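PDB 5UG1: acyltransferase from Streptococcus pneumoniae, which probably transfers acetyl groups to hydroxyls of cell-wall peptidoglycan, acting as the C-terminal catalytic domain of the O-acetyltransferase OatA. Local coordinates for residues Ile44-Asn47 with Asn48-Lys52; Asp72-Asp75 with Ser76-Lys79; Lys99-Tyr102 with Ala103-Glu106; Lys107-Ala110 with Tyr111-Leu115; Lys158-Ala161 with Asp162-Thr166. All blocks are in the same frame, centred on the assembly; numbering follows the deposited sequence.

Interaction 1 (Ile44-Asn47 with Asn48-Lys52); sequences IMLN and NSQNK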
loop_
_atom_site.group_PDB
_atom_site.type_symbol
_atom_site.label_atom_id
_atom_site.label_comp_id
_atom_site.label_asym_id
_atom_site.label_seq_id
_atom_site.Cartn_x
_atom_site.Cartn_y
_atom_site.Cartn_z
ATOM N N ILE A 44 -4.493 -12.883 -3.234
ATOM C CA ILE A 44 -5.514 -12.530 -2.237
ATOM C C ILE A 44 -6.595 -11.657 -2.857
ATOM O O ILE A 44 -7.796 -11.860 -2.611
ATOM C CB ILE A 44 -4.866 -11.829 -1.024
ATOM C CG1 ILE A 44 -3.950 -12.797 -0.267
ATOM C CG2 ILE A 44 -5.932 -11.257 -0.075
ATOM C CD1 ILE A 44 -3.178 -12.141 0.869
ATOM N N MET A 45 -6.187 -10.674 -3.679
ATOM C CA MET A 45 -7.139 -9.776 -4.332
ATOM C C MET A 45 -8.165 -10.545 -5.163
ATOM O O MET A 45 -9.378 -10.352 -5.010
ATOM C CB MET A 45 -6.399 -8.777 -5.219
ATOM C CG MET A 45 -7.344 -7.774 -5.894
ATOM S SD MET A 45 -6.502 -6.658 -7.020
ATOM C CE MET A 45 -5.955 -7.820 -8.285
ATOM N N LEU A 46 -7.689 -11.421 -6.056
ATOM C CA LEU A 46 -8.591 -12.193 -6.911
ATOM C C LEU A 46 -9.386 -13.229 -6.125
ATOM O O LEU A 46 -10.556 -13.484 -6.435
ATOM C CB LEU A 46 -7.802 -12.876 -8.014
ATOM C CG LEU A 46 -7.181 -11.913 -9.020
ATOM C CD1 LEU A 46 -6.360 -12.715 -10.014
ATOM C CD2 LEU A 46 -8.272 -11.080 -9.709
ATOM N N ASN A 47 -8.768 -13.877 -5.134
ATOM C CA ASN A 47 -9.534 -14.788 -4.289
ATOM C C ASN A 47 -10.714 -14.060 -3.655
ATOM O O ASN A 47 -11.846 -14.558 -3.668
ATOM C CB ASN A 47 -8.636 -15.416 -3.216
ATOM C CG ASN A 47 -7.852 -16.639 -3.731
ATOM O OD1 ASN A 47 -8.240 -17.286 -4.695
ATOM N ND2 ASN A 47 -6.755 -16.959 -3.063
ATOM N N ASN A 48 -10.477 -12.852 -3.133
ATOM C CA ASN A 48 -11.561 -12.084 -2.523
ATOM C C ASN A 48 -12.587 -11.637 -3.562
ATOM O O ASN A 48 -13.794 -11.660 -3.293
ATOM C CB ASN A 48 -11.003 -10.876 -1.765
ATOM C CG ASN A 48 -10.574 -11.220 -0.335
ATOM O OD1 ASN A 48 -11.382 -11.185 0.601
ATOM N ND2 ASN A 48 -9.299 -11.529 -0.163
ATOM N N SER A 49 -12.136 -11.233 -4.751
ATOM C CA SER A 49 -13.074 -10.884 -5.814
ATOM C C SER A 49 -13.964 -12.068 -6.188
ATOM O O SER A 49 -15.189 -11.931 -6.314
ATOM C CB SER A 49 -12.308 -10.383 -7.041
ATOM O OG SER A 49 -13.181 -10.141 -8.134
ATOM N N GLN A 50 -13.363 -13.246 -6.367
ATOM C CA GLN A 50 -14.116 -14.408 -6.817
ATOM C C GLN A 50 -15.089 -14.927 -5.757
ATOM O O GLN A 50 -16.029 -15.654 -6.097
ATOM C CB GLN A 50 -13.132 -15.497 -7.268
ATOM C CG GLN A 50 -12.490 -15.141 -8.629
ATOM C CD GLN A 50 -11.059 -15.647 -8.832
ATOM O OE1 GLN A 50 -10.653 -16.691 -8.310
ATOM N NE2 GLN A 50 -10.293 -14.899 -9.620
ATOM N N ASN A 51 -14.906 -14.560 -4.491
ATOM C CA ASN A 51 -15.885 -14.867 -3.459
ATOM C C ASN A 51 -16.780 -13.676 -3.133
ATOM O O ASN A 51 -17.554 -13.743 -2.174
ATOM C CB ASN A 51 -15.186 -15.364 -2.192
ATOM C CG ASN A 51 -14.400 -16.650 -2.417
ATOM O OD1 ASN A 51 -13.214 -16.723 -2.101
ATOM N ND2 ASN A 51 -15.057 -17.668 -2.959
ATOM N N LYS A 52 -16.682 -12.589 -3.903
ATOM C CA LYS A 52 -17.497 -11.378 -3.765
ATOM C C LYS A 52 -17.300 -10.667 -2.425
ATOM O O LYS A 52 -18.184 -9.939 -1.959
ATOM C CB LYS A 52 -18.982 -11.688 -4.007
ATOM C CG LYS A 52 -19.261 -12.067 -5.464
ATOM C CD LYS A 52 -20.314 -13.141 -5.541
ATOM C CE LYS A 52 -20.288 -13.873 -6.871
ATOM N NZ LYS A 52 -21.314 -14.970 -6.903
#
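Asn48 grips the carbonyl of Ile44 twice, through its backbone and through its own side-chain amide. Asn48 ND2 lies 2.9 Å from Ile44 O and the N-H points almost straight at it (167°), coming from above the carbonyl plane, while Asn48 N reaches the same oxygen from the opposite face. With CG beside the backbone N (chi1 -85°), the amide folds back over its own turn, and the oxygen it meets lies close to the amide plane. This is the tight side of the last turns of helix 38-50, where Met45, Ile44 and Asn48 reach strand 6-10 and Met45 also packs on Ile77 and Asn80 of helix 70-80. The helix stops in a Schellman motif: Lys52, at positive phi, is the C-prime residue, with Lys52 N bonded to Ser49 O at 2.9 Å and Phe53 N returning to Asn48 O. Toward solvent the side-chain contacts loosen. Gln50, bent at chi2, curls its amide back over Leu46, NE2 lying 3.6 Å from Leu46 CB; NE2 is too badly angled to bond Leu46 O, which keeps the short backbone bond from Gln50 N. The final Asn51 N to Asn47 O link is stretched to 3.2 Å.

Interaction 2 (Asp72-Asp75 with Ser76-Lys79); sequences DDWD and SIVK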
loop_
_atom_site.group_PDB
_atom_site.type_symbol
_atom_site.label_atom_id
_atom_site.label_comp_id
_atom_site.label_asym_id
_atom_site.label_seq_id
_atom_site.Cartn_x
_atom_site.Cartn_y
_atom_site.Cartn_z
ATOM N N ASP A 72 7.096 -7.014 -13.132
ATOM C CA ASP A 72 6.032 -7.964 -13.445
ATOM C C ASP A 72 4.941 -7.948 -12.379
ATOM O O ASP A 72 3.753 -8.015 -12.704
ATOM C CB ASP A 72 6.596 -9.373 -13.607
ATOM C CG ASP A 72 7.385 -9.542 -14.900
ATOM O OD1 ASP A 72 7.359 -8.624 -15.745
ATOM O OD2 ASP A 72 8.027 -10.596 -15.076
ATOM N N ASP A 73 5.322 -7.847 -11.104
ATOM C CA ASP A 73 4.321 -7.914 -10.037
ATOM C C ASP A 73 3.345 -6.744 -10.108
ATOM O O ASP A 73 2.129 -6.934 -9.977
ATOM C CB ASP A 73 5.000 -7.973 -8.662
ATOM C CG ASP A 73 5.325 -9.414 -8.224
ATOM O OD1 ASP A 73 4.561 -10.340 -8.578
ATOM O OD2 ASP A 73 6.342 -9.632 -7.532
ATOM N N TRP A 74 3.844 -5.524 -10.315
ATOM C CA TRP A 74 2.929 -4.393 -10.309
ATOM C C TRP A 74 2.174 -4.289 -11.617
ATOM O O TRP A 74 1.003 -3.894 -11.615
ATOM C CB TRP A 74 3.679 -3.095 -9.999
ATOM C CG TRP A 74 4.083 -3.034 -8.575
ATOM C CD1 TRP A 74 5.352 -3.077 -8.075
ATOM C CD2 TRP A 74 3.200 -2.972 -7.443
ATOM N NE1 TRP A 74 5.312 -3.023 -6.697
ATOM C CE2 TRP A 74 4.002 -2.961 -6.291
ATOM C CE3 TRP A 74 1.810 -2.918 -7.301
ATOM C CZ2 TRP A 74 3.460 -2.899 -5.011
ATOM C CZ3 TRP A 74 1.277 -2.840 -6.040
ATOM C CH2 TRP A 74 2.095 -2.839 -4.907
ATOM N N ASP A 75 2.819 -4.637 -12.735
ATOM C CA ASP A 75 2.086 -4.814 -13.984
ATOM C C ASP A 75 0.941 -5.801 -13.798
ATOM O O ASP A 75 -0.192 -5.548 -14.218
ATOM C CB ASP A 75 3.014 -5.316 -15.083
ATOM C CG ASP A 75 3.862 -4.229 -15.679
ATOM O OD1 ASP A 75 3.640 -3.037 -15.355
ATOM O OD2 ASP A 75 4.747 -4.583 -16.486
ATOM N N SER A 76 1.225 -6.933 -13.154
ATOM C CA SER A 76 0.238 -8.000 -13.057
ATOM C C SER A 76 -0.927 -7.612 -12.152
ATOM O O SER A 76 -2.092 -7.839 -12.499
ATOM C CB SER A 76 0.889 -9.278 -12.545
ATOM O OG SER A 76 -0.080 -10.302 -12.473
ATOM N N ILE A 77 -0.640 -7.067 -10.968
ATOM C CA ILE A 77 -1.738 -6.788 -10.052
ATOM C C ILE A 77 -2.626 -5.696 -10.631
ATOM O O ILE A 77 -3.856 -5.757 -10.532
ATOM C CB ILE A 77 -1.205 -6.449 -8.645
ATOM C CG1 ILE A 77 -2.292 -6.688 -7.595
ATOM C CG2 ILE A 77 -0.669 -5.028 -8.573
ATOM C CD1 ILE A 77 -1.767 -6.695 -6.192
ATOM N N VAL A 78 -2.025 -4.727 -11.317
ATOM C CA VAL A 78 -2.814 -3.700 -11.979
ATOM C C VAL A 78 -3.655 -4.314 -13.081
ATOM O O VAL A 78 -4.840 -3.999 -13.222
ATOM C CB VAL A 78 -1.896 -2.590 -12.513
ATOM C CG1 VAL A 78 -2.657 -1.712 -13.517
ATOM C CG2 VAL A 78 -1.334 -1.780 -11.338
ATOM N N LYS A 79 -3.067 -5.221 -13.864
ATOM C CA LYS A 79 -3.828 -5.885 -14.924
ATOM C C LYS A 79 -5.001 -6.678 -14.353
ATOM O O LYS A 79 -6.083 -6.733 -14.948
ATOM C CB LYS A 79 -2.900 -6.806 -15.723
ATOM C CG LYS A 79 -3.604 -7.758 -16.692
ATOM C CD LYS A 79 -4.080 -7.052 -17.949
ATOM C CE LYS A 79 -4.892 -7.979 -18.844
ATOM N NZ LYS A 79 -4.157 -9.234 -19.181
#
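Trp74 and Ile77 point the same way from helix 70-80, the crossover helix of the right-handed beta-alpha-beta unit that joins strand 57-61 to strand 86-90. Apolar contact comes first. Ile77 CG2 presses on the benzo side of the indole, 3.5 Å from Trp74 CE3 and farther from CZ3, and it meets the ring obliquely. It sits between its own backbone N and carbonyl carbon while CG1 swings anti to the N (chi1 -158°), an arrangement that lays the methyl alongside the tryptophan. The pair forms part of the face of helix 70-80 turned to the sheet: both side chains reach Ile60 of the central sheet, Trp74 also touches Leu89, Met112 and Leu115, and Ile77 touches Met87. Backbone hydrogen bonds form the second group, four successive i to i+4 links. Ser76 N to Asp72 O is the shortest at 2.8 Å, whereas Val78 N to Trp74 O is the longest, 3.2 Å, with its donor tilted 34° from the carbonyl plane. Polar side chains make up the third. Two of them turn to neighbouring helices: Asp75 OD1 is probably hydrogen-bonded to Tyr111 OH on helix 102-118, at a distance short enough to be doubtful in detail, and Ser76 OG has a weak bond from Asn42 ND2 on helix 38-50. Beside the long Val78 link, Val78 CG2 crowds the acceptor, only 3.2 Å from Trp74 O.

Interaction 3 (Lys99-Tyr102 with Ala103-Glu106); sequences KETY and AIVE
One face of the Tyr102 ring carries the aliphatic part of Glu106, whose CG stands 3.8 Å from the ring centroid and 22° off its normal, a CH-pi contact displaced toward the rim. The nearest ring atom is Tyr102 CZ, 3.5 Å from Glu106 CG. Ala103 N approaches the ring obliquely, near CG. Tyr102 holds CG anti to the backbone N (chi1 172°), which swings the ring along the helix to the next turn; the bend of Glu106 at chi2 brings the carboxylate round, and its plane lies 12° from the ring's. The acid continues past the phenol to other partners: OE1 makes a salt bridge with Lys132 and OE2 accepts from Asn128. Along the backbone, Thr101 O receives Val105 N at 3.0 Å in a nearly straight bond and Ile104 N in a weak one, and Tyr102 O receives Glu106 N. One water spans the entry, donating to Lys99 O at 2.9 Å and accepting from Ala103 N, so an amide of the first turn is satisfied by solvent. Tyr102 N is bonded to Lys99 O, closing a type I beta turn over residues 99 to 102. The whole is a helix N-terminus, where a turn leads the loop after strand 86-90 into helix 102-118 of the alpha/beta domain.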
loop_
_atom_site.group_PDB
_atom_site.type_symbol
_atom_site.label_atom_id
_atom_site.label_comp_id
_atom_site.label_asym_id
_atom_site.label_seq_id
_atom_site.Cartn_x
_atom_site.Cartn_y
_atom_site.Cartn_z
ATOM N N LYS A 99 21.546 -0.921 1.616
ATOM C CA LYS A 99 21.044 -2.265 1.381
ATOM C C LYS A 99 21.186 -2.619 -0.088
ATOM O O LYS A 99 20.921 -1.793 -0.966
ATOM C CB LYS A 99 19.582 -2.378 1.817
ATOM C CG LYS A 99 19.403 -2.914 3.219
ATOM C CD LYS A 99 19.401 -4.420 3.226
ATOM C CE LYS A 99 18.362 -4.963 4.194
ATOM N NZ LYS A 99 18.705 -4.635 5.602
ATOM N N GLU A 100 21.615 -3.856 -0.361
ATOM C CA GLU A 100 21.792 -4.253 -1.752
ATOM C C GLU A 100 20.486 -4.171 -2.542
ATOM O O GLU A 100 20.532 -4.123 -3.773
ATOM C CB GLU A 100 22.401 -5.658 -1.827
ATOM C CG GLU A 100 23.794 -5.741 -1.158
ATOM C CD GLU A 100 24.592 -6.994 -1.535
ATOM O OE1 GLU A 100 23.990 -8.085 -1.639
ATOM O OE2 GLU A 100 25.829 -6.888 -1.715
ATOM N N THR A 101 19.332 -4.117 -1.868
ATOM C CA THR A 101 18.020 -3.999 -2.513
ATOM C C THR A 101 17.460 -2.586 -2.494
ATOM O O THR A 101 16.337 -2.378 -2.974
ATOM C CB THR A 101 16.993 -4.919 -1.840
ATOM O OG1 THR A 101 16.949 -4.636 -0.434
ATOM C CG2 THR A 101 17.319 -6.399 -2.076
ATOM N N TYR A 102 18.190 -1.622 -1.925
ATOM C CA TYR A 102 17.670 -0.260 -1.813
ATOM C C TYR A 102 17.284 0.295 -3.181
ATOM O O TYR A 102 16.193 0.850 -3.358
ATOM C CB TYR A 102 18.702 0.648 -1.125
ATOM C CG TYR A 102 18.291 2.104 -1.147
ATOM C CD1 TYR A 102 17.283 2.582 -0.308
ATOM C CD2 TYR A 102 18.885 2.992 -2.032
ATOM C CE1 TYR A 102 16.885 3.907 -0.356
ATOM C CE2 TYR A 102 18.508 4.316 -2.077
ATOM C CZ TYR A 102 17.512 4.769 -1.238
ATOM O OH TYR A 102 17.152 6.082 -1.302
ATOM N N ALA A 103 18.158 0.118 -4.174
ATOM C CA ALA A 103 17.908 0.690 -5.493
ATOM C C ALA A 103 16.706 0.038 -6.168
ATOM O O ALA A 103 16.010 0.690 -6.958
ATOM C CB ALA A 103 19.160 0.564 -6.356
ATOM N N ILE A 104 16.441 -1.231 -5.852
ATOM C CA ILE A 104 15.272 -1.930 -6.383
ATOM C C ILE A 104 13.993 -1.391 -5.754
ATOM O O ILE A 104 12.999 -1.134 -6.445
ATOM C CB ILE A 104 15.412 -3.443 -6.140
ATOM C CG1 ILE A 104 16.742 -3.946 -6.694
ATOM C CG2 ILE A 104 14.241 -4.208 -6.756
ATOM C CD1 ILE A 104 17.072 -5.320 -6.235
ATOM N N VAL A 105 13.976 -1.257 -4.426
ATOM C CA VAL A 105 12.790 -0.715 -3.774
ATOM C C VAL A 105 12.491 0.667 -4.316
ATOM O O VAL A 105 11.331 1.022 -4.552
ATOM C CB VAL A 105 12.967 -0.690 -2.248
ATOM C CG1 VAL A 105 11.759 -0.053 -1.613
ATOM C CG2 VAL A 105 13.160 -2.100 -1.712
ATOM N N GLU A 106 13.538 1.463 -4.533
ATOM C CA GLU A 106 13.355 2.790 -5.096
ATOM C C GLU A 106 12.765 2.693 -6.492
ATOM O O GLU A 106 11.780 3.365 -6.805
ATOM C CB GLU A 106 14.687 3.545 -5.099
ATOM C CG GLU A 106 15.094 4.057 -3.704
ATOM C CD GLU A 106 14.058 5.019 -3.141
ATOM O OE1 GLU A 106 13.895 6.111 -3.717
ATOM O OE2 GLU A 106 13.383 4.684 -2.147
HETATM O O HOH W 1 21.037 -0.475 -3.499
#

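Interaction 4 (Lys107-Ala110 with Tyr111-Leu115); sequences KAAA and YMREL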
loop_
_atom_site.group_PDB
_atom_site.type_symbol
_atom_site.label_atom_id
_atom_site.label_comp_id
_atom_site.label_asym_id
_atom_site.label_seq_id
_atom_site.Cartn_x
_atom_site.Cartn_y
_atom_site.Cartn_z
ATOM N N LYS A 107 13.335 1.824 -7.334
ATOM C CA LYS A 107 12.770 1.597 -8.661
ATOM C C LYS A 107 11.315 1.144 -8.574
ATOM O O LYS A 107 10.478 1.572 -9.374
ATOM C CB LYS A 107 13.614 0.572 -9.427
ATOM C CG LYS A 107 14.927 1.125 -10.017
ATOM C CD LYS A 107 15.837 -0.007 -10.541
ATOM C CE LYS A 107 17.161 0.508 -11.080
ATOM N NZ LYS A 107 17.814 -0.493 -11.978
ATOM N N ALA A 108 10.985 0.292 -7.600
ATOM C CA ALA A 108 9.604 -0.180 -7.482
ATOM C C ALA A 108 8.665 0.972 -7.159
ATOM O O ALA A 108 7.623 1.142 -7.804
ATOM C CB ALA A 108 9.499 -1.278 -6.421
ATOM N N ALA A 109 9.024 1.780 -6.166
ATOM C CA ALA A 109 8.232 2.959 -5.850
ATOM C C ALA A 109 8.046 3.828 -7.086
ATOM O O ALA A 109 6.938 4.280 -7.369
ATOM C CB ALA A 109 8.894 3.755 -4.719
ATOM N N ALA A 110 9.124 4.059 -7.842
ATOM C CA ALA A 110 9.026 4.914 -9.025
ATOM C C ALA A 110 8.074 4.328 -10.059
ATOM O O ALA A 110 7.269 5.051 -10.657
ATOM C CB ALA A 110 10.413 5.129 -9.640
ATOM N N TYR A 111 8.166 3.017 -10.290
ATOM C CA TYR A 111 7.314 2.357 -11.273
ATOM C C TYR A 111 5.844 2.392 -10.863
ATOM O O TYR A 111 4.964 2.554 -11.717
ATOM C CB TYR A 111 7.780 0.916 -11.467
ATOM C CG TYR A 111 7.160 0.242 -12.660
ATOM C CD1 TYR A 111 7.417 0.707 -13.946
ATOM C CD2 TYR A 111 6.323 -0.853 -12.510
ATOM C CE1 TYR A 111 6.853 0.110 -15.041
ATOM C CE2 TYR A 111 5.754 -1.471 -13.615
ATOM C CZ TYR A 111 6.029 -0.979 -14.880
ATOM O OH TYR A 111 5.481 -1.563 -16.000
ATOM N N MET A 112 5.558 2.210 -9.568
ATOM C CA MET A 112 4.192 2.339 -9.065
ATOM C C MET A 112 3.657 3.747 -9.280
ATOM O O MET A 112 2.489 3.925 -9.632
ATOM C CB MET A 112 4.132 1.984 -7.578
ATOM C CG MET A 112 4.569 0.561 -7.241
ATOM S SD MET A 112 4.865 0.328 -5.479
ATOM C CE MET A 112 3.173 0.485 -4.882
ATOM N N ARG A 113 4.496 4.765 -9.067
ATOM C CA ARG A 113 4.089 6.125 -9.400
ATOM C C ARG A 113 3.713 6.237 -10.874
ATOM O O ARG A 113 2.741 6.920 -11.218
ATOM C CB ARG A 113 5.199 7.113 -9.049
ATOM C CG ARG A 113 5.459 7.235 -7.545
ATOM C CD ARG A 113 6.594 8.203 -7.226
ATOM N NE ARG A 113 6.979 8.073 -5.825
ATOM C CZ ARG A 113 8.162 7.640 -5.392
ATOM N NH1 ARG A 113 9.130 7.328 -6.246
ATOM N NH2 ARG A 113 8.389 7.546 -4.089
ATOM N N GLU A 114 4.449 5.550 -11.761
ATOM C CA GLU A 114 4.155 5.663 -13.191
ATOM C C GLU A 114 2.811 5.045 -13.512
ATOM O O GLU A 114 2.040 5.593 -14.308
ATOM C CB GLU A 114 5.255 5.006 -14.028
ATOM C CG GLU A 114 6.634 5.546 -13.720
ATOM C CD GLU A 114 7.687 5.191 -14.758
ATOM O OE1 GLU A 114 7.725 4.035 -15.231
ATOM O OE2 GLU A 114 8.482 6.084 -15.098
ATOM N N LEU A 115 2.517 3.905 -12.890
ATOM C CA LEU A 115 1.253 3.233 -13.117
ATOM C C LEU A 115 0.091 4.072 -12.603
ATOM O O LEU A 115 -0.939 4.184 -13.272
ATOM C CB LEU A 115 1.273 1.850 -12.454
ATOM C CG LEU A 115 2.168 0.795 -13.106
ATOM C CD1 LEU A 115 2.177 -0.522 -12.307
ATOM C CD2 LEU A 115 1.721 0.558 -14.530
#
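Arg113 lays its guanidinium back over the preceding turn, one face resting on the Ala109 carbonyl carbon, midway along helix 102-118. This helix is the crossover of the beta-alpha-beta unit running from strand 86-90 to strand 122-125. The arginine is extended from CG to NE, and its CG stands beside the backbone N (chi1 -67°); the chain therefore runs back toward the N-terminal end of the helix, and Arg113 NH1 and NH2 each lie 3.9 Å from Ala109 CB. No side-chain hydrogen bond joins the two segments here. Two guanidinium donors have partners outside: NE makes a salt bridge with Asp126 OD2 and NH2 bonds to Asn128 OD1. This acid and this amide, just after strand 122-125, probably fix the rotation of the group. Tyr111 likewise sends its polar end away; its OH is turned to Asp75, probably a hydrogen bond. The backbone is satisfied in the regular way. Tyr111 N goes to Lys107 O and Met112 N to Ala108 O, each at 2.9 Å, the latter nearly linear at 167°; Arg113 N donates to Ala109 O at 3.0 Å, and Glu114 N donates to Ala110 O by a more bent link of 142°. On the buried side Met112 turns to Trp74, Thr91 and Pro92, and its second methylene stays close to the previous turn: Met112 CG is 3.2 Å from Ala108 O, an acceptor already engaged by the methionine's own N-H.

Interaction 5 (Lys158-Ala161 with Asp162-Thr166); sequences KLYA and DTIAT
Lys158 meets Asp162 one turn further on in a salt bridge along the outer side of helix 150-171. Its chain leaves with CG anti to the backbone N (chi1 -171°) and runs extended until a bend at chi4 carries NZ to within 2.8 Å of Asp162 OD2, on the syn lone pair of that oxygen. Asp162 N also bonds to Lys158 O, so the two residues are tied through both backbone and side chain. Next, Leu159 offers a doubly used carbonyl: Thr163 OG1 donates to Leu159 O at 2.7 Å and Thr163 N at 3.1 Å, from opposite faces of its plane. Placing OG1 beside its own backbone N (chi1 -56°) is what folds the hydroxyl back onto this oxygen. Tyr160 faces the interior. Ile164 CD1 meets its ring obliquely, 3.6 Å from Tyr160 CE1, and the same ring packs edge-to-face with Trp127; the backbone bond here is weak, Ile164 N to Tyr160 O being 3.4 Å. Ala161 closes the walk, its small side chain fitting against Ala20, Leu21 and Ala24 of helix 18-24 while its carbonyl accepts Ala165 N at 2.9 Å. Charged outside and apolar inside, this is an amphipathic helix packed on helices 12-16 and 18-24 of the alpha/beta fold; Tyr160 leans on Val13, a residue of the methanesulfonic acid pocket.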
loop_
_atom_site.group_PDB
_atom_site.type_symbol
_atom_site.label_atom_id
_atom_site.label_comp_id
_atom_site.label_asym_id
_atom_site.label_seq_id
_atom_site.Cartn_x
_atom_site.Cartn_y
_atom_site.Cartn_z
ATOM N N LYS A 158 0.625 6.776 12.533
ATOM C CA LYS A 158 -0.335 7.799 12.145
ATOM C C LYS A 158 0.025 8.422 10.801
ATOM O O LYS A 158 -0.866 8.717 9.995
ATOM C CB LYS A 158 -0.420 8.864 13.237
ATOM C CG LYS A 158 -1.538 9.841 13.028
ATOM C CD LYS A 158 -1.630 10.840 14.148
ATOM C CE LYS A 158 -2.966 11.548 14.047
ATOM N NZ LYS A 158 -3.456 11.532 12.629
ATOM N N LEU A 159 1.323 8.638 10.542
ATOM C CA LEU A 159 1.745 9.122 9.230
ATOM C C LEU A 159 1.385 8.126 8.143
ATOM O O LEU A 159 0.938 8.512 7.055
ATOM C CB LEU A 159 3.255 9.373 9.208
ATOM C CG LEU A 159 3.780 10.678 9.800
ATOM C CD1 LEU A 159 5.270 10.552 10.066
ATOM C CD2 LEU A 159 3.498 11.817 8.846
ATOM N N TYR A 160 1.594 6.839 8.418
ATOM C CA TYR A 160 1.280 5.809 7.443
ATOM C C TYR A 160 -0.220 5.760 7.177
ATOM O O TYR A 160 -0.652 5.762 6.019
ATOM C CB TYR A 160 1.811 4.467 7.937
ATOM C CG TYR A 160 1.680 3.308 6.970
ATOM C CD1 TYR A 160 0.508 2.568 6.899
ATOM C CD2 TYR A 160 2.740 2.936 6.154
ATOM C CE1 TYR A 160 0.378 1.498 6.035
ATOM C CE2 TYR A 160 2.624 1.854 5.281
ATOM C CZ TYR A 160 1.437 1.139 5.229
ATOM O OH TYR A 160 1.302 0.068 4.370
ATOM N N ALA A 161 -1.032 5.764 8.235
ATOM C CA ALA A 161 -2.476 5.714 8.040
ATOM C C ALA A 161 -2.987 6.959 7.320
ATOM O O ALA A 161 -3.844 6.863 6.433
ATOM C CB ALA A 161 -3.181 5.538 9.384
ATOM N N ASP A 162 -2.467 8.140 7.679
ATOM C CA ASP A 162 -2.957 9.374 7.065
ATOM C C ASP A 162 -2.596 9.454 5.588
ATOM O O ASP A 162 -3.329 10.072 4.806
ATOM C CB ASP A 162 -2.414 10.593 7.797
ATOM C CG ASP A 162 -3.101 10.824 9.141
ATOM O OD1 ASP A 162 -4.240 10.334 9.331
ATOM O OD2 ASP A 162 -2.497 11.498 10.006
ATOM N N THR A 163 -1.470 8.858 5.193
ATOM C CA THR A 163 -1.107 8.830 3.782
ATOM C C THR A 163 -2.162 8.094 2.970
ATOM O O THR A 163 -2.583 8.559 1.906
ATOM C CB THR A 163 0.262 8.169 3.614
ATOM O OG1 THR A 163 1.225 8.862 4.416
ATOM C CG2 THR A 163 0.703 8.222 2.158
ATOM N N ILE A 164 -2.614 6.944 3.474
ATOM C CA ILE A 164 -3.629 6.163 2.775
ATOM C C ILE A 164 -4.984 6.870 2.823
ATOM O O ILE A 164 -5.708 6.919 1.821
ATOM C CB ILE A 164 -3.670 4.737 3.362
ATOM C CG1 ILE A 164 -2.400 3.983 2.930
ATOM C CG2 ILE A 164 -4.922 3.968 2.930
ATOM C CD1 ILE A 164 -2.133 2.736 3.729
ATOM N N ALA A 165 -5.343 7.451 3.973
ATOM C CA ALA A 165 -6.585 8.217 4.041
ATOM C C ALA A 165 -6.596 9.333 3.005
ATOM O O ALA A 165 -7.613 9.564 2.336
ATOM C CB ALA A 165 -6.783 8.797 5.444
ATOM N N THR A 166 -5.469 10.026 2.839
ATOM C CA THR A 166 -5.425 11.115 1.868
ATOM C C THR A 166 -5.598 10.598 0.445
ATOM O O THR A 166 -6.277 11.229 -0.364
ATOM C CB THR A 166 -4.122 11.889 2.020
ATOM O OG1 THR A 166 -4.126 12.541 3.292
ATOM C CG2 THR A 166 -3.989 12.942 0.934
#

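How the interactions relate
Read from the N terminus, the five contacts follow in series; each is local, within a helix or at its end, none crosses another, and none closes a long loop. Interaction 1 ends helix 38-50, which packs on helix 70-80, the site of interaction 2. That helix in turn packs on helix 102-118 at interaction 4, where Val78 touches Leu115. Interactions 3 and 4 adjoin on helix 102-118, one at its start and the other along its middle. Helices 38-50, 70-80 and 102-118 thus form a connected layer. Interaction 5, on helix 150-171, stands apart, about 9 Å from interaction 4 at the nearest atoms, and lies across the chain's centre from interaction 2.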